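Local coordinates for RimK-related lysine biosynthesis protein (Thermococcus kodakarensis, PDB 5K2M), which probably joins an amino acid to a carboxylate of its acceptor at the expense of ATP, as an ATP-grasp ligase of the LysX type in amino-acid biosynthesis, at residues 118-123 / 162-167; 11-16 / 246-251; 73-78 / 219-224; 171-176 / 183-188. One frame throughout, in Å; residues are numbered along the deposited sequence.

How the interactions relate
Interactions 1 and 4 lie in series along the chain and are both nested inside interaction 3, itself nested inside interaction 2, so the two long-range closures enclose the ADP-binding pairs. Interaction 1 joins strands of the four-stranded antiparallel sheet, interaction 4 a hairpin of the five-stranded one; their centres are 19 Å apart, and both touch ADP, held between the two sheets as in ATP-grasp enzymes. Interaction 2 brings helix 12-24 against the start of helix 249-255, and interaction 3 sets helix 74-80 on the turn before strand 225-233. Interactions 2 and 4 touch through Tyr175, which packs on 246-251, so the segment that meets helix 12-24 also borders the hairpin that binds ADP.

Interaction 1 (118-123 / 162-167); sequences PLVSKP and QEFVEK. With ADP (adenosine-5'-diphosphate), chain O.
Lys122 and Gln162 meet beside the bound ADP. Lys122 NZ donates to Gln162 OE1 at 2.7 Å, descending from above the amide carbonyl plane and not along a lone pair. The lysine side chain turns about its CG-CD bond (chi3 80°), which carries the same ammonium to ADP O2A, 2.7 Å from NZ, and to ADP N7, so one cation ties the base to the alpha-phosphate. Gln162 OE1 also accepts from ADP N6 at 3.0 Å, while its NE2 is bonded to Asn240, which fixes the flip of the amide. A leucine in place of Lys122 would probably leave the alpha-phosphate and the Gln162 carbonyl without their shared cationic mate. The remaining adenine edge is read by Glu163 O, Val165 N and Lys167 NZ, which bond N6, N1 and N3 in turn. Val120 CG2 lies at the edge of the Phe164 ring, 3.8 Å from its CD1, and also touches the adenine. Behind this shell, Val120 and Gln162 form an antiparallel hydrogen-bonded pair, Val120 N reaching Gln162 O at 2.8 Å. Strands 119-122 and 159-163 are the inner two of a four-stranded sheet, between 133-135 and 99-102, with helix 138-150 against Ser121 and Pro123 and strand 225-233 against Val165.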
# COMPACT_ATOMS: atom_id res chain seq x y z
N PRO A 118 -21.55 59.75 7.10
CA PRO A 118 -20.90 58.70 7.87
C PRO A 118 -21.37 57.34 7.41
O PRO A 118 -22.45 57.20 6.86
CB PRO A 118 -21.36 58.99 9.29
CG PRO A 118 -22.68 59.64 9.14
CD PRO A 118 -22.74 60.28 7.79
N LEU A 119 -20.55 56.33 7.64
CA LEU A 119 -20.92 54.98 7.29
C LEU A 119 -20.73 54.07 8.49
O LEU A 119 -20.13 54.46 9.50
CB LEU A 119 -20.15 54.50 6.05
CG LEU A 119 -18.63 54.61 6.05
CD1 LEU A 119 -18.02 53.44 6.80
CD2 LEU A 119 -18.10 54.62 4.63
N VAL A 120 -21.27 52.86 8.37
CA VAL A 120 -21.22 51.88 9.43
C VAL A 120 -20.40 50.69 8.97
O VAL A 120 -20.63 50.12 7.90
CB VAL A 120 -22.64 51.44 9.84
CG1 VAL A 120 -22.58 50.27 10.79
CG2 VAL A 120 -23.38 52.62 10.47
N SER A 121 -19.42 50.35 9.81
CA SER A 121 -18.57 49.19 9.62
C SER A 121 -19.04 48.11 10.60
O SER A 121 -19.31 48.39 11.76
CB SER A 121 -17.13 49.57 9.95
OG SER A 121 -16.30 48.42 9.93
N LYS A 122 -19.11 46.87 10.14
CA LYS A 122 -19.48 45.78 11.03
C LYS A 122 -18.94 44.47 10.50
O LYS A 122 -18.80 44.30 9.29
CB LYS A 122 -21.00 45.71 11.18
CG LYS A 122 -21.74 45.40 9.91
CD LYS A 122 -23.24 45.30 10.13
CE LYS A 122 -23.92 46.65 10.21
NZ LYS A 122 -25.41 46.53 10.08
N PRO A 123 -18.58 43.55 11.42
CA PRO A 123 -18.05 42.26 11.02
C PRO A 123 -19.17 41.37 10.51
O PRO A 123 -20.34 41.50 10.91
CB PRO A 123 -17.44 41.71 12.31
CG PRO A 123 -18.29 42.30 13.39
CD PRO A 123 -18.76 43.64 12.88
N GLN A 162 -22.39 49.69 5.64
CA GLN A 162 -23.67 50.27 5.26
C GLN A 162 -23.60 51.78 5.39
O GLN A 162 -22.76 52.30 6.11
CB GLN A 162 -24.78 49.79 6.18
CG GLN A 162 -25.16 48.33 6.03
CD GLN A 162 -26.20 47.91 7.06
OE1 GLN A 162 -26.11 48.29 8.22
NE2 GLN A 162 -27.18 47.14 6.64
N GLU A 163 -24.47 52.48 4.67
CA GLU A 163 -24.77 53.87 4.98
C GLU A 163 -25.24 53.97 6.43
O GLU A 163 -25.93 53.08 6.92
CB GLU A 163 -25.88 54.41 4.07
CG GLU A 163 -27.24 53.75 4.27
CD GLU A 163 -28.31 54.26 3.32
OE1 GLU A 163 -28.20 55.40 2.84
OE2 GLU A 163 -29.26 53.52 3.04
N PHE A 164 -24.88 55.05 7.12
CA PHE A 164 -25.43 55.28 8.46
C PHE A 164 -26.88 55.73 8.30
O PHE A 164 -27.17 56.74 7.66
CB PHE A 164 -24.64 56.33 9.23
CG PHE A 164 -25.24 56.67 10.57
CD1 PHE A 164 -25.10 55.81 11.65
CD2 PHE A 164 -25.91 57.87 10.77
CE1 PHE A 164 -25.64 56.12 12.89
CE2 PHE A 164 -26.44 58.20 12.01
CZ PHE A 164 -26.31 57.32 13.07
N VAL A 165 -27.80 54.95 8.87
CA VAL A 165 -29.21 55.29 8.82
C VAL A 165 -29.59 56.08 10.07
O VAL A 165 -29.30 55.66 11.19
CB VAL A 165 -30.07 54.02 8.69
CG1 VAL A 165 -31.54 54.38 8.68
CG2 VAL A 165 -29.68 53.25 7.43
N GLU A 166 -30.24 57.23 9.87
CA GLU A 166 -30.69 58.08 10.96
C GLU A 166 -32.04 57.57 11.44
O GLU A 166 -33.06 57.87 10.84
CB GLU A 166 -30.79 59.54 10.52
CG GLU A 166 -29.45 60.16 10.16
CD GLU A 166 -29.57 61.59 9.68
OE1 GLU A 166 -28.75 61.99 8.83
OE2 GLU A 166 -30.47 62.33 10.14
N LYS A 167 -32.01 56.78 12.51
CA LYS A 167 -33.20 56.14 13.04
C LYS A 167 -33.75 57.04 14.13
O LYS A 167 -33.00 57.83 14.71
CB LYS A 167 -32.85 54.77 13.64
CG LYS A 167 -31.93 53.90 12.79
CD LYS A 167 -31.64 52.54 13.42
CE LYS A 167 -30.91 52.61 14.77
NZ LYS A 167 -29.56 53.23 14.71
PB ADP O . -25.67 42.69 15.24
O1B ADP O . -26.92 43.05 16.00
O2B ADP O . -24.39 42.89 16.02
O3B ADP O . -25.69 41.34 14.56
PA ADP O . -26.65 44.82 13.55
O1A ADP O . -28.05 44.35 13.89
O2A ADP O . -26.40 45.11 12.11
O3A ADP O . -25.53 43.80 14.07
O5' ADP O . -26.32 46.15 14.39
C5' ADP O . -26.64 46.26 15.76
C4' ADP O . -27.43 47.54 16.00
O4' ADP O . -26.64 48.67 15.60
C3' ADP O . -28.74 47.65 15.23
O3' ADP O . -29.83 47.07 15.96
C2' ADP O . -28.87 49.15 15.07
O2' ADP O . -29.42 49.76 16.23
C1' ADP O . -27.45 49.63 14.95
N9 ADP O . -27.06 49.72 13.53
C8 ADP O . -26.47 48.74 12.81
N7 ADP O . -26.26 49.13 11.54
C5 ADP O . -26.74 50.39 11.44
C6 ADP O . -26.81 51.40 10.39
N6 ADP O . -26.34 51.14 9.15
N1 ADP O . -27.37 52.59 10.72
C2 ADP O . -27.84 52.86 11.94
N3 ADP O . -27.80 51.99 12.95
C4 ADP O . -27.27 50.77 12.76

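Interaction 2 (11-16 / 246-251); sequences RREEMA and MEFKNA
Glu13 lies over the ring of Phe248, its CG 3.4 Å from the ring centroid and almost on the normal, a CH-pi contact in which the two side chains run past each other in opposite directions. A bend at chi2 (90°) then stands the carboxylate steeply against the ring, 77° between planes, and points OE1 at the backbone beyond. There OE1 receives Phe248 N at 2.8 Å through its anti lone pair and Lys249 N at 3.0 Å from above the carboxylate plane. Arg11 meets Glu247 nearly at a right angle in a salt bridge, Arg11 NH1 to Glu247 OE2 3.1 Å. The same guanidinium grips Glu14 side-on, Arg11 NE to Glu14 OE1 at 3.0 Å and Arg11 NH2 to Glu14 OE2 at 2.9 Å. Replacing Glu13 with an alanine would probably leave the two amides at the start of helix 249-255 without their acceptor and remove the CG packed over one face of the Phe248 ring. Glu247 OE1 also bonds Trp128, and a modified side chain of another protein chain hydrogen-bonds to Glu247 N and Ala251 N. Glu14 is also paired with Arg49. Arg11, Arg49 and the amides at the helix start are likely to offset the charge of Glu13, Glu14 and Glu247.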
# COMPACT_ATOMS: atom_id res chain seq x y z
N ARG A 11 -30.07 29.59 29.02
CA ARG A 11 -30.64 30.91 29.30
C ARG A 11 -32.16 30.74 29.46
O ARG A 11 -32.70 29.65 29.30
CB ARG A 11 -30.34 31.90 28.15
CG ARG A 11 -28.86 32.12 27.86
CD ARG A 11 -28.60 32.73 26.48
NE ARG A 11 -28.92 31.82 25.38
CZ ARG A 11 -28.76 32.10 24.08
NH1 ARG A 11 -28.28 33.29 23.70
NH2 ARG A 11 -29.09 31.20 23.15
N ARG A 12 -32.84 31.83 29.78
CA ARG A 12 -34.29 31.79 29.91
C ARG A 12 -34.95 31.21 28.64
O ARG A 12 -35.86 30.39 28.74
CB ARG A 12 -34.81 33.19 30.23
CG ARG A 12 -36.31 33.37 30.05
CD ARG A 12 -37.14 32.44 30.94
NE ARG A 12 -38.46 32.20 30.35
CZ ARG A 12 -39.43 33.11 30.25
NH1 ARG A 12 -39.26 34.35 30.71
NH2 ARG A 12 -40.58 32.78 29.68
N GLU A 13 -34.49 31.63 27.47
CA GLU A 13 -34.99 31.10 26.21
C GLU A 13 -34.96 29.56 26.16
O GLU A 13 -35.96 28.93 25.79
CB GLU A 13 -34.22 31.67 25.02
CG GLU A 13 -34.54 33.12 24.67
CD GLU A 13 -33.67 34.15 25.38
OE1 GLU A 13 -33.63 35.31 24.92
OE2 GLU A 13 -33.03 33.81 26.41
N GLU A 14 -33.83 28.96 26.55
CA GLU A 14 -33.65 27.50 26.49
C GLU A 14 -34.54 26.77 27.48
O GLU A 14 -35.08 25.69 27.18
CB GLU A 14 -32.19 27.09 26.68
CG GLU A 14 -31.31 27.30 25.46
CD GLU A 14 -30.97 28.77 25.21
OE1 GLU A 14 -30.56 29.46 26.17
OE2 GLU A 14 -31.10 29.24 24.05
N MET A 15 -34.72 27.35 28.67
CA MET A 15 -35.62 26.76 29.66
C MET A 15 -37.08 26.80 29.18
O MET A 15 -37.84 25.88 29.43
CB MET A 15 -35.48 27.46 31.02
CG MET A 15 -34.09 27.39 31.67
SD MET A 15 -33.40 25.72 31.88
CE MET A 15 -34.64 24.90 32.88
N ALA A 16 -37.46 27.87 28.49
CA ALA A 16 -38.81 27.96 27.94
C ALA A 16 -38.96 26.95 26.79
O ALA A 16 -39.97 26.25 26.70
CB ALA A 16 -39.09 29.38 27.45
N MET A 246 -32.22 33.08 17.47
CA MET A 246 -32.96 34.16 18.13
C MET A 246 -32.92 34.16 19.66
O MET A 246 -33.15 33.14 20.31
CB MET A 246 -34.42 34.13 17.67
CG MET A 246 -35.15 32.82 17.95
SD MET A 246 -36.90 32.83 17.51
CE MET A 246 -36.79 33.25 15.78
N GLU A 247 -32.61 35.31 20.25
CA GLU A 247 -32.96 35.55 21.64
C GLU A 247 -34.29 36.29 21.64
O GLU A 247 -34.63 36.99 20.67
CB GLU A 247 -31.86 36.33 22.38
CG GLU A 247 -30.69 35.46 22.85
CD GLU A 247 -29.58 36.28 23.49
OE1 GLU A 247 -29.05 37.18 22.82
OE2 GLU A 247 -29.22 36.03 24.66
N PHE A 248 -35.07 36.11 22.70
CA PHE A 248 -36.43 36.64 22.74
C PHE A 248 -37.03 36.87 24.13
O PHE A 248 -38.21 37.22 24.23
CB PHE A 248 -37.37 35.72 21.92
CG PHE A 248 -37.36 34.28 22.36
CD1 PHE A 248 -38.10 33.87 23.46
CD2 PHE A 248 -36.62 33.33 21.67
CE1 PHE A 248 -38.09 32.54 23.87
CE2 PHE A 248 -36.61 32.01 22.06
CZ PHE A 248 -37.35 31.61 23.16
N LYS A 249 -36.24 36.71 25.19
CA LYS A 249 -36.81 36.79 26.53
C LYS A 249 -37.43 38.16 26.81
O LYS A 249 -38.46 38.23 27.48
CB LYS A 249 -35.79 36.40 27.61
CG LYS A 249 -34.68 37.41 27.87
CD LYS A 249 -33.73 36.89 28.94
CE LYS A 249 -32.66 37.91 29.28
NZ LYS A 249 -31.73 38.18 28.14
N ASN A 250 -36.81 39.23 26.32
CA ASN A 250 -37.37 40.56 26.51
C ASN A 250 -38.57 40.77 25.58
O ASN A 250 -39.56 41.39 25.98
CB ASN A 250 -36.33 41.67 26.29
CG ASN A 250 -35.16 41.56 27.27
OD1 ASN A 250 -35.34 41.65 28.50
ND2 ASN A 250 -33.97 41.38 26.74
N ALA A 251 -38.47 40.24 24.36
CA ALA A 251 -39.55 40.38 23.37
C ALA A 251 -40.82 39.63 23.78
O ALA A 251 -41.92 40.16 23.64
CB ALA A 251 -39.08 39.92 22.00

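Interaction 3 (73-78 / 219-224); sequences SSRLIF and EAFGEG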
# COMPACT_ATOMS: atom_id res chain seq x y z
N SER A 73 -31.68 24.92 10.16
CA SER A 73 -30.79 24.09 9.34
C SER A 73 -29.39 24.70 9.22
O SER A 73 -29.21 25.90 9.43
CB SER A 73 -31.39 23.90 7.94
OG SER A 73 -31.31 25.10 7.18
N SER A 74 -28.40 23.88 8.85
CA SER A 74 -27.05 24.40 8.67
C SER A 74 -26.98 25.46 7.57
O SER A 74 -26.29 26.47 7.72
CB SER A 74 -26.04 23.26 8.40
OG SER A 74 -26.35 22.55 7.22
N ARG A 75 -27.69 25.24 6.48
CA ARG A 75 -27.76 26.23 5.41
C ARG A 75 -28.31 27.58 5.91
O ARG A 75 -27.73 28.62 5.64
CB ARG A 75 -28.58 25.67 4.23
CG ARG A 75 -28.79 26.64 3.07
CD ARG A 75 -30.14 27.34 3.16
NE ARG A 75 -30.26 28.52 2.29
CZ ARG A 75 -31.36 29.26 2.15
NH1 ARG A 75 -32.48 28.96 2.82
NH2 ARG A 75 -31.36 30.31 1.34
N LEU A 76 -29.42 27.58 6.63
CA LEU A 76 -29.99 28.84 7.11
C LEU A 76 -29.09 29.53 8.14
O LEU A 76 -28.87 30.75 8.08
CB LEU A 76 -31.40 28.64 7.67
CG LEU A 76 -32.12 29.95 8.03
CD1 LEU A 76 -32.17 30.91 6.85
CD2 LEU A 76 -33.52 29.64 8.48
N ILE A 77 -28.54 28.75 9.07
CA ILE A 77 -27.63 29.31 10.06
C ILE A 77 -26.43 29.99 9.37
O ILE A 77 -26.04 31.09 9.74
CB ILE A 77 -27.13 28.25 11.06
CG1 ILE A 77 -28.27 27.82 12.00
CG2 ILE A 77 -25.95 28.79 11.87
CD1 ILE A 77 -28.09 26.43 12.57
N PHE A 78 -25.87 29.34 8.35
CA PHE A 78 -24.76 29.95 7.63
C PHE A 78 -25.17 31.22 6.88
O PHE A 78 -24.53 32.24 7.00
CB PHE A 78 -24.11 28.99 6.63
CG PHE A 78 -23.12 29.67 5.73
CD1 PHE A 78 -22.01 30.32 6.28
CD2 PHE A 78 -23.34 29.77 4.37
CE1 PHE A 78 -21.11 31.00 5.47
CE2 PHE A 78 -22.44 30.44 3.55
CZ PHE A 78 -21.33 31.06 4.10
N GLU A 219 -39.32 35.19 3.64
CA GLU A 219 -39.54 34.48 2.37
C GLU A 219 -38.32 34.54 1.44
O GLU A 219 -38.13 33.65 0.62
CB GLU A 219 -40.82 35.00 1.66
CG GLU A 219 -42.08 34.47 2.33
CD GLU A 219 -43.39 35.10 1.88
OE1 GLU A 219 -43.40 36.13 1.16
OE2 GLU A 219 -44.44 34.56 2.28
N ALA A 220 -37.49 35.55 1.61
CA ALA A 220 -36.18 35.56 0.96
C ALA A 220 -35.33 34.32 1.30
O ALA A 220 -34.52 33.89 0.50
CB ALA A 220 -35.41 36.82 1.32
N PHE A 221 -35.53 33.78 2.51
CA PHE A 221 -34.83 32.58 2.96
C PHE A 221 -35.67 31.31 2.78
O PHE A 221 -35.13 30.28 2.39
CB PHE A 221 -34.37 32.78 4.41
CG PHE A 221 -33.34 33.86 4.54
CD1 PHE A 221 -31.99 33.58 4.33
CD2 PHE A 221 -33.72 35.18 4.74
CE1 PHE A 221 -31.04 34.59 4.37
CE2 PHE A 221 -32.77 36.19 4.78
CZ PHE A 221 -31.43 35.89 4.61
N GLY A 222 -36.96 31.38 3.09
CA GLY A 222 -37.89 30.30 2.78
C GLY A 222 -37.96 29.16 3.79
O GLY A 222 -38.60 28.14 3.52
N GLU A 223 -37.33 29.32 4.94
CA GLU A 223 -37.37 28.29 5.97
C GLU A 223 -37.01 28.88 7.31
O GLU A 223 -36.46 29.99 7.39
CB GLU A 223 -36.38 27.15 5.66
CG GLU A 223 -34.95 27.63 5.43
CD GLU A 223 -33.91 26.50 5.42
OE1 GLU A 223 -33.14 26.40 4.45
OE2 GLU A 223 -33.83 25.72 6.39
N GLY A 224 -37.33 28.13 8.36
CA GLY A 224 -36.75 28.36 9.68
C GLY A 224 -37.42 29.39 10.55
O GLY A 224 -38.52 29.86 10.27
O HOH W 1 -33.99 26.31 9.07
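With CG of Glu223 between its backbone N and carbonyl carbon (chi1 54°) and the rest of the chain extended, the carboxylate is delivered to Ser73 and Arg75 at the start of helix 74-80. The two oxygens divide the partners. Ser73 OG donates to Glu223 OE2 at 2.7 Å, approaching from above the carboxylate plane. Arg75, bent at chi2, swings its guanidinium over so that NH1 reaches Glu223 OE1 at 3.1 Å and Phe221 O at 3.0 Å, both acceptors lying at the edge of the flat group and close to its plane; the first is a salt bridge. A water spans the side of the contact, accepting a hydrogen bond from Ser73 N and donating to Glu223 OE2 at 2.7 Å. Ser73 is also the N-cap of its helix, for its OG accepts from Leu76 N at 3.2 Å. Beside this polar group the two methyls of Leu76 part: CD1 packs on CD1 of Phe221 at 3.7 Å, and CD2 sits the same distance from CA of Gly224, where a beta carbon would clash with it. Phe221 continues onto helix 83-90, and Tyr266 bonds Gly224 N. The contact thus fastens the turn between helix 208-219 and strand 225-233 to a helix start, whose N-terminal end and Arg75 would together be expected to favour a charged Glu223.

Interaction 4 (171-176 / 183-188); sequences DIRSYV and GAIYRY. With ADP (adenosine-5'-diphosphate), chain O; PO4 (phosphate ion), chain P.
Two guanidinium groups come within touching distance in the hairpin of strands 170-177 and 180-188: Arg173 NH1 and Arg187 NH1 are 3.2 Å apart, both donors and not bonded to each other, with their planes 58° apart. Anions around them probably make this closeness tolerable. Arg173 NH1 donates to O3 of a phosphate ion at 3.0 Å, and Asp229, a magnesium ligand, pairs with both arginines. Arg187 meanwhile grips Asp171 side-on and nearly coplanar, 5° between planes: NE to OD1 and NH2 to OD2, each at 3.0 Å on the syn side. A turn at chi3 (-68°) brings the Arg187 group round to it, and Arg173 CB lies over one of its faces. Asp171 OD2 also accepts from the ribose O3' of ADP at 2.6 Å, with Thr194 at OD1, so the salt bridge probably holds the carboxylate that binds the ribose. Backbone pairing aligns these residues, as where Arg173 N meets Ile185 O at 2.9 Å, and the other face of the sheet carries Ile172 alongside Tyr186. The phosphate probably comes from the crystallisation liquor, yet Arg173 bonded to it and Arg187 close by, near ADP and magnesium, suggest a pocket suited to an anionic group of the reaction, with Asp171 and Asp229 likely to balance the positive charge.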
# COMPACT_ATOMS: atom_id res chain seq x y z
N ASP A 171 -34.76 50.90 16.92
CA ASP A 171 -34.99 50.08 15.75
C ASP A 171 -36.02 49.02 16.10
O ASP A 171 -36.62 49.06 17.18
CB ASP A 171 -33.69 49.53 15.18
CG ASP A 171 -33.15 48.33 15.93
OD1 ASP A 171 -33.49 48.12 17.10
OD2 ASP A 171 -32.34 47.59 15.32
N ILE A 172 -36.26 48.11 15.16
CA ILE A 172 -37.38 47.17 15.28
C ILE A 172 -36.84 45.76 15.21
O ILE A 172 -35.97 45.47 14.40
CB ILE A 172 -38.42 47.39 14.15
CG1 ILE A 172 -39.12 48.74 14.35
CG2 ILE A 172 -39.44 46.25 14.08
CD1 ILE A 172 -39.69 49.31 13.06
N ARG A 173 -37.35 44.91 16.08
CA ARG A 173 -37.00 43.51 16.08
C ARG A 173 -38.27 42.70 15.95
O ARG A 173 -39.12 42.74 16.83
CB ARG A 173 -36.28 43.19 17.39
CG ARG A 173 -36.15 41.72 17.67
CD ARG A 173 -35.32 41.02 16.60
NE ARG A 173 -34.55 39.97 17.26
CZ ARG A 173 -33.23 39.87 17.31
NH1 ARG A 173 -32.41 40.71 16.69
NH2 ARG A 173 -32.73 38.84 17.97
N SER A 174 -38.40 41.95 14.85
CA SER A 174 -39.57 41.11 14.62
C SER A 174 -39.18 39.64 14.49
O SER A 174 -38.00 39.31 14.33
CB SER A 174 -40.32 41.56 13.36
OG SER A 174 -39.51 41.40 12.21
N TYR A 175 -40.18 38.77 14.58
CA TYR A 175 -39.97 37.33 14.59
C TYR A 175 -40.92 36.68 13.61
O TYR A 175 -42.11 36.98 13.62
CB TYR A 175 -40.20 36.79 16.00
CG TYR A 175 -39.22 37.33 17.02
CD1 TYR A 175 -39.44 38.56 17.64
CD2 TYR A 175 -38.08 36.61 17.35
CE1 TYR A 175 -38.54 39.06 18.57
CE2 TYR A 175 -37.17 37.10 18.27
CZ TYR A 175 -37.40 38.32 18.88
OH TYR A 175 -36.50 38.78 19.79
N VAL A 176 -40.37 35.82 12.76
CA VAL A 176 -41.13 35.04 11.80
C VAL A 176 -40.63 33.61 11.87
O VAL A 176 -39.44 33.33 11.68
CB VAL A 176 -40.97 35.57 10.37
CG1 VAL A 176 -41.77 34.71 9.38
CG2 VAL A 176 -41.45 37.01 10.28
N GLY A 183 -44.47 38.23 16.20
CA GLY A 183 -44.48 39.45 17.00
C GLY A 183 -43.33 40.38 16.71
O GLY A 183 -42.38 40.01 16.00
N ALA A 184 -43.41 41.58 17.27
CA ALA A 184 -42.36 42.58 17.10
C ALA A 184 -42.28 43.54 18.27
O ALA A 184 -43.27 43.80 18.97
CB ALA A 184 -42.56 43.36 15.81
N ILE A 185 -41.07 44.08 18.46
CA ILE A 185 -40.78 45.09 19.48
C ILE A 185 -39.97 46.24 18.89
O ILE A 185 -39.31 46.07 17.86
CB ILE A 185 -39.95 44.52 20.65
CG1 ILE A 185 -38.63 43.91 20.13
CG2 ILE A 185 -40.76 43.47 21.40
CD1 ILE A 185 -37.61 43.63 21.22
N TYR A 186 -40.04 47.39 19.54
CA TYR A 186 -39.06 48.43 19.34
C TYR A 186 -37.94 48.15 20.35
O TYR A 186 -38.20 47.64 21.43
CB TYR A 186 -39.65 49.82 19.57
CG TYR A 186 -40.75 50.19 18.59
CD1 TYR A 186 -40.46 50.48 17.26
CD2 TYR A 186 -42.09 50.28 19.01
CE1 TYR A 186 -41.47 50.82 16.37
CE2 TYR A 186 -43.10 50.62 18.12
CZ TYR A 186 -42.78 50.89 16.81
OH TYR A 186 -43.77 51.22 15.93
N ARG A 187 -36.70 48.45 19.96
CA ARG A 187 -35.57 48.49 20.88
C ARG A 187 -35.07 49.94 20.97
O ARG A 187 -34.47 50.44 20.02
CB ARG A 187 -34.44 47.58 20.40
CG ARG A 187 -34.79 46.10 20.37
CD ARG A 187 -33.63 45.23 19.93
NE ARG A 187 -33.28 45.43 18.52
CZ ARG A 187 -32.52 44.61 17.79
NH1 ARG A 187 -32.01 43.49 18.30
NH2 ARG A 187 -32.29 44.89 16.52
N TYR A 188 -35.36 50.60 22.09
CA TYR A 188 -35.01 52.01 22.31
C TYR A 188 -33.62 52.16 22.95
O TYR A 188 -33.24 51.38 23.82
CB TYR A 188 -36.03 52.70 23.24
CG TYR A 188 -37.37 53.02 22.59
CD1 TYR A 188 -37.56 54.20 21.88
CD2 TYR A 188 -38.45 52.14 22.69
CE1 TYR A 188 -38.77 54.49 21.29
CE2 TYR A 188 -39.67 52.43 22.10
CZ TYR A 188 -39.82 53.61 21.40
OH TYR A 188 -41.03 53.91 20.82
PB ADP O . -25.67 42.69 15.24
O1B ADP O . -26.92 43.05 16.00
O2B ADP O . -24.39 42.89 16.02
O3B ADP O . -25.69 41.34 14.56
PA ADP O . -26.65 44.82 13.55
O1A ADP O . -28.05 44.35 13.89
O2A ADP O . -26.40 45.11 12.11
O3A ADP O . -25.53 43.80 14.07
O5' ADP O . -26.32 46.15 14.39
C5' ADP O . -26.64 46.26 15.76
C4' ADP O . -27.43 47.54 16.00
O4' ADP O . -26.64 48.67 15.60
C3' ADP O . -28.74 47.65 15.23
O3' ADP O . -29.83 47.07 15.96
C2' ADP O . -28.87 49.15 15.07
O2' ADP O . -29.42 49.76 16.23
C1' ADP O . -27.45 49.63 14.95
N9 ADP O . -27.06 49.72 13.53
C8 ADP O . -26.47 48.74 12.81
N7 ADP O . -26.26 49.13 11.54
C5 ADP O . -26.74 50.39 11.44
C6 ADP O . -26.81 51.40 10.39
N6 ADP O . -26.34 51.14 9.15
N1 ADP O . -27.37 52.59 10.72
C2 ADP O . -27.84 52.86 11.94
N3 ADP O . -27.80 51.99 12.95
C4 ADP O . -27.27 50.77 12.76
P PO4 P . -28.67 40.58 17.30
O1 PO4 P . -29.28 41.84 16.73
O2 PO4 P . -28.16 40.80 18.72
O3 PO4 P . -29.74 39.52 17.32
O4 PO4 P . -27.49 40.14 16.48